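Long-range contact in PKS (Streptomyces albus, PDB 4OQJ), which probably condenses acyl chains on acyl carrier proteins as a ketosynthase of the AT-less type I polyketide synthase that makes oxazolomycin: residues A[499-504]-A[687-692]. Residues are numbered along the deposited sequence; the frame is centred on the assembly and turned at random.
Sequences VAQTLA and EPVRRV
Q501 reaches out from helix 496-505 and grips the backbone on both sides of V689. Q501 OE1 accepts the N-H of R690 at 2.9 Å from R690 N, and the bond is nearly straight (168°). Q501 NE2 donates a hydrogen bond to P688 O, 3.1 Å away. In both bonds the donor sits above the plane of the carbonyl. With CG beside the backbone N (chi1 -69°) and the chain extended beyond it, the amide lies alongside the loop, and Q501 CD is 3.7 Å from V689 CA. The two bonds fix which way round the amide is turned. E687 comes from the opposite direction, its carboxylate almost perpendicular to the amide (83°). That carboxylate is held by R465 and H684. Further along the loop, T502 OG1 accepts the N-H of V692 at 3.1 Å from V692 N, and also bonds to A498 O in its own helix. The methyl CG2 of T502 rests 3.4 Å from V692 O. Two side chains thus take up backbone groups of an irregular segment. Helix 496-505 falls in the ketoacyl-synthetase C-terminal extension, and the loop after helix 680-684 folds back on it, consistent with the post-ketosynthase linker of type I polyketide synthases.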
ATOM      1  N   VAL A 499      -9.706  -9.803  33.298  1.00 21.71           N
ATOM      2  CA  VAL A 499     -10.386  -8.517  33.289  1.00 24.66           C
ATOM      3  C   VAL A 499      -9.460  -7.447  33.873  1.00 23.74           C
ATOM      4  O   VAL A 499      -9.306  -6.365  33.292  1.00 21.11           O
ATOM      5  CB  VAL A 499     -11.702  -8.573  34.074  1.00 26.05           C
ATOM      6  CG1 VAL A 499     -12.290  -7.188  34.257  1.00 23.04           C
ATOM      7  CG2 VAL A 499     -12.709  -9.463  33.359  1.00 29.19           C
ATOM      8  N   ALA A 500      -8.824  -7.764  35.001  1.00 20.87           N
ATOM      9  CA  ALA A 500      -7.936  -6.816  35.675  1.00 17.53           C
ATOM     10  C   ALA A 500      -6.741  -6.490  34.807  1.00 17.10           C
ATOM     11  O   ALA A 500      -6.367  -5.332  34.690  1.00 17.85           O
ATOM     12  CB  ALA A 500      -7.465  -7.367  37.020  1.00 18.32           C
ATOM     13  N   GLN A 501      -6.143  -7.517  34.211  1.00 19.00           N
ATOM     14  CA  GLN A 501      -4.960  -7.337  33.376  1.00 18.69           C
ATOM     15  C   GLN A 501      -5.274  -6.507  32.141  1.00 17.27           C
ATOM     16  O   GLN A 501      -4.538  -5.577  31.789  1.00 18.54           O
ATOM     17  CB  GLN A 501      -4.396  -8.691  32.947  1.00 19.68           C
ATOM     18  CG  GLN A 501      -3.762  -9.504  34.089  1.00 23.65           C
ATOM     19  CD  GLN A 501      -3.543 -10.971  33.716  1.00 29.19           C
ATOM     20  OE1 GLN A 501      -4.179 -11.497  32.796  1.00 25.35           O
ATOM     21  NE2 GLN A 501      -2.634 -11.631  34.423  1.00 31.20           N
ATOM     22  N   THR A 502      -6.368  -6.848  31.477  1.00 16.75           N
ATOM     23  CA  THR A 502      -6.749  -6.156  30.252  1.00 18.90           C
ATOM     24  C   THR A 502      -6.981  -4.676  30.549  1.00 17.08           C
ATOM     25  O   THR A 502      -6.533  -3.807  29.816  1.00 16.31           O
ATOM     26  CB  THR A 502      -7.998  -6.768  29.644  1.00 20.59           C
ATOM     27  OG1 THR A 502      -7.740  -8.146  29.355  1.00 19.43           O
ATOM     28  CG2 THR A 502      -8.407  -6.034  28.359  1.00 22.24           C
ATOM     29  N   LEU A 503      -7.664  -4.400  31.651  1.00 19.31           N
ATOM     30  CA  LEU A 503      -7.983  -3.028  32.016  1.00 17.31           C
ATOM     31  C   LEU A 503      -6.729  -2.218  32.361  1.00 15.57           C
ATOM     32  O   LEU A 503      -6.658  -1.031  32.054  1.00 16.53           O
ATOM     33  CB  LEU A 503      -8.948  -3.018  33.188  1.00 17.02           C
ATOM     34  CG  LEU A 503     -10.405  -3.422  32.920  1.00 22.32           C
ATOM     35  CD1 LEU A 503     -11.144  -3.550  34.243  1.00 24.65           C
ATOM     36  CD2 LEU A 503     -11.110  -2.415  32.021  1.00 22.29           C
ATOM     37  N   ALA A 504      -5.762  -2.861  33.020  1.00 14.15           N
ATOM     38  CA  ALA A 504      -4.551  -2.202  33.486  1.00 14.35           C
ATOM     39  C   ALA A 504      -3.550  -1.974  32.364  1.00 13.50           C
ATOM     40  O   ALA A 504      -2.869  -0.953  32.335  1.00 13.84           O
ATOM     41  CB  ALA A 504      -3.888  -3.034  34.608  1.00 15.23           C
ATOM     42  N   GLU A 687       3.044 -13.312  36.406  1.00 50.61           N
ATOM     43  CA  GLU A 687       1.915 -14.135  36.001  1.00 46.10           C
ATOM     44  C   GLU A 687       1.699 -14.081  34.493  1.00 39.40           C
ATOM     45  O   GLU A 687       2.105 -13.124  33.838  1.00 37.29           O
ATOM     46  CB  GLU A 687       0.641 -13.700  36.737  1.00 52.53           C
ATOM     47  CG  GLU A 687       0.363 -12.198  36.718  1.00 61.82           C
ATOM     48  CD  GLU A 687      -0.862 -11.823  37.542  1.00 67.41           C
ATOM     49  OE1 GLU A 687      -1.540 -12.742  38.057  1.00 68.75           O
ATOM     50  OE2 GLU A 687      -1.145 -10.615  37.679  1.00 66.79           O
ATOM     51  N   PRO A 688       1.091 -15.136  33.932  1.00 35.37           N
ATOM     52  CA  PRO A 688       0.694 -15.082  32.526  1.00 35.51           C
ATOM     53  C   PRO A 688      -0.475 -14.123  32.330  1.00 33.47           C
ATOM     54  O   PRO A 688      -1.467 -14.194  33.051  1.00 36.78           O
ATOM     55  CB  PRO A 688       0.288 -16.524  32.218  1.00 41.44           C
ATOM     56  CG  PRO A 688      -0.142 -17.076  33.528  1.00 43.96           C
ATOM     57  CD  PRO A 688       0.746 -16.428  34.550  1.00 37.68           C
ATOM     58  N   VAL A 689      -0.333 -13.221  31.369  1.00 30.14           N
ATOM     59  CA  VAL A 689      -1.372 -12.255  31.051  1.00 29.98           C
ATOM     60  C   VAL A 689      -2.303 -12.836  29.982  1.00 27.81           C
ATOM     61  O   VAL A 689      -1.841 -13.462  29.034  1.00 28.80           O
ATOM     62  CB  VAL A 689      -0.748 -10.937  30.554  1.00 31.43           C
ATOM     63  CG1 VAL A 689      -1.812  -9.987  30.043  1.00 28.41           C
ATOM     64  CG2 VAL A 689       0.077 -10.297  31.667  1.00 32.76           C
ATOM     65  N   ARG A 690      -3.607 -12.645  30.156  1.00 22.83           N
ATOM     66  CA  ARG A 690      -4.582 -13.010  29.135  1.00 25.65           C
ATOM     67  C   ARG A 690      -5.442 -11.800  28.796  1.00 23.40           C
ATOM     68  O   ARG A 690      -6.208 -11.327  29.628  1.00 24.23           O
ATOM     69  CB  ARG A 690      -5.467 -14.159  29.614  1.00 34.28           C
ATOM     70  CG  ARG A 690      -4.727 -15.447  29.869  1.00 49.81           C
ATOM     71  CD  ARG A 690      -4.448 -16.199  28.583  1.00 65.01           C
ATOM     72  NE  ARG A 690      -3.841 -17.497  28.859  1.00 77.68           N
ATOM     73  CZ  ARG A 690      -2.548 -17.683  29.110  1.00 82.29           C
ATOM     74  NH1 ARG A 690      -2.096 -18.904  29.358  1.00 90.12           N
ATOM     75  NH2 ARG A 690      -1.704 -16.656  29.114  1.00 75.73           N
ATOM     76  N   ARG A 691      -5.292 -11.282  27.583  1.00 20.87           N
ATOM     77  CA  ARG A 691      -6.100 -10.154  27.133  1.00 18.43           C
ATOM     78  C   ARG A 691      -7.449 -10.628  26.601  1.00 20.24           C
ATOM     79  O   ARG A 691      -7.506 -11.569  25.808  1.00 20.79           O
ATOM     80  CB  ARG A 691      -5.356  -9.371  26.048  1.00 16.48           C
ATOM     81  CG  ARG A 691      -4.244  -8.545  26.608  1.00 15.77           C
ATOM     82  CD  ARG A 691      -3.376  -8.003  25.523  1.00 16.25           C
ATOM     83  NE  ARG A 691      -2.427  -7.031  26.040  1.00 19.67           N
ATOM     84  CZ  ARG A 691      -1.294  -7.345  26.658  1.00 20.26           C
ATOM     85  NH1 ARG A 691      -0.962  -8.614  26.865  1.00 24.86           N
ATOM     86  NH2 ARG A 691      -0.499  -6.378  27.078  1.00 18.56           N
ATOM     87  N   VAL A 692      -8.532  -9.975  27.019  1.00 19.15           N
ATOM     88  CA  VAL A 692      -9.877 -10.404  26.608  1.00 20.34           C
ATOM     89  C   VAL A 692     -10.719  -9.209  26.181  1.00 19.65           C
ATOM     90  O   VAL A 692     -10.503  -8.092  26.673  1.00 19.70           O
ATOM     91  CB  VAL A 692     -10.606 -11.161  27.741  1.00 23.78           C
ATOM     92  CG1 VAL A 692      -9.831 -12.414  28.133  1.00 27.69           C
ATOM     93  CG2 VAL A 692     -10.790 -10.264  28.977  1.00 21.17           C
TER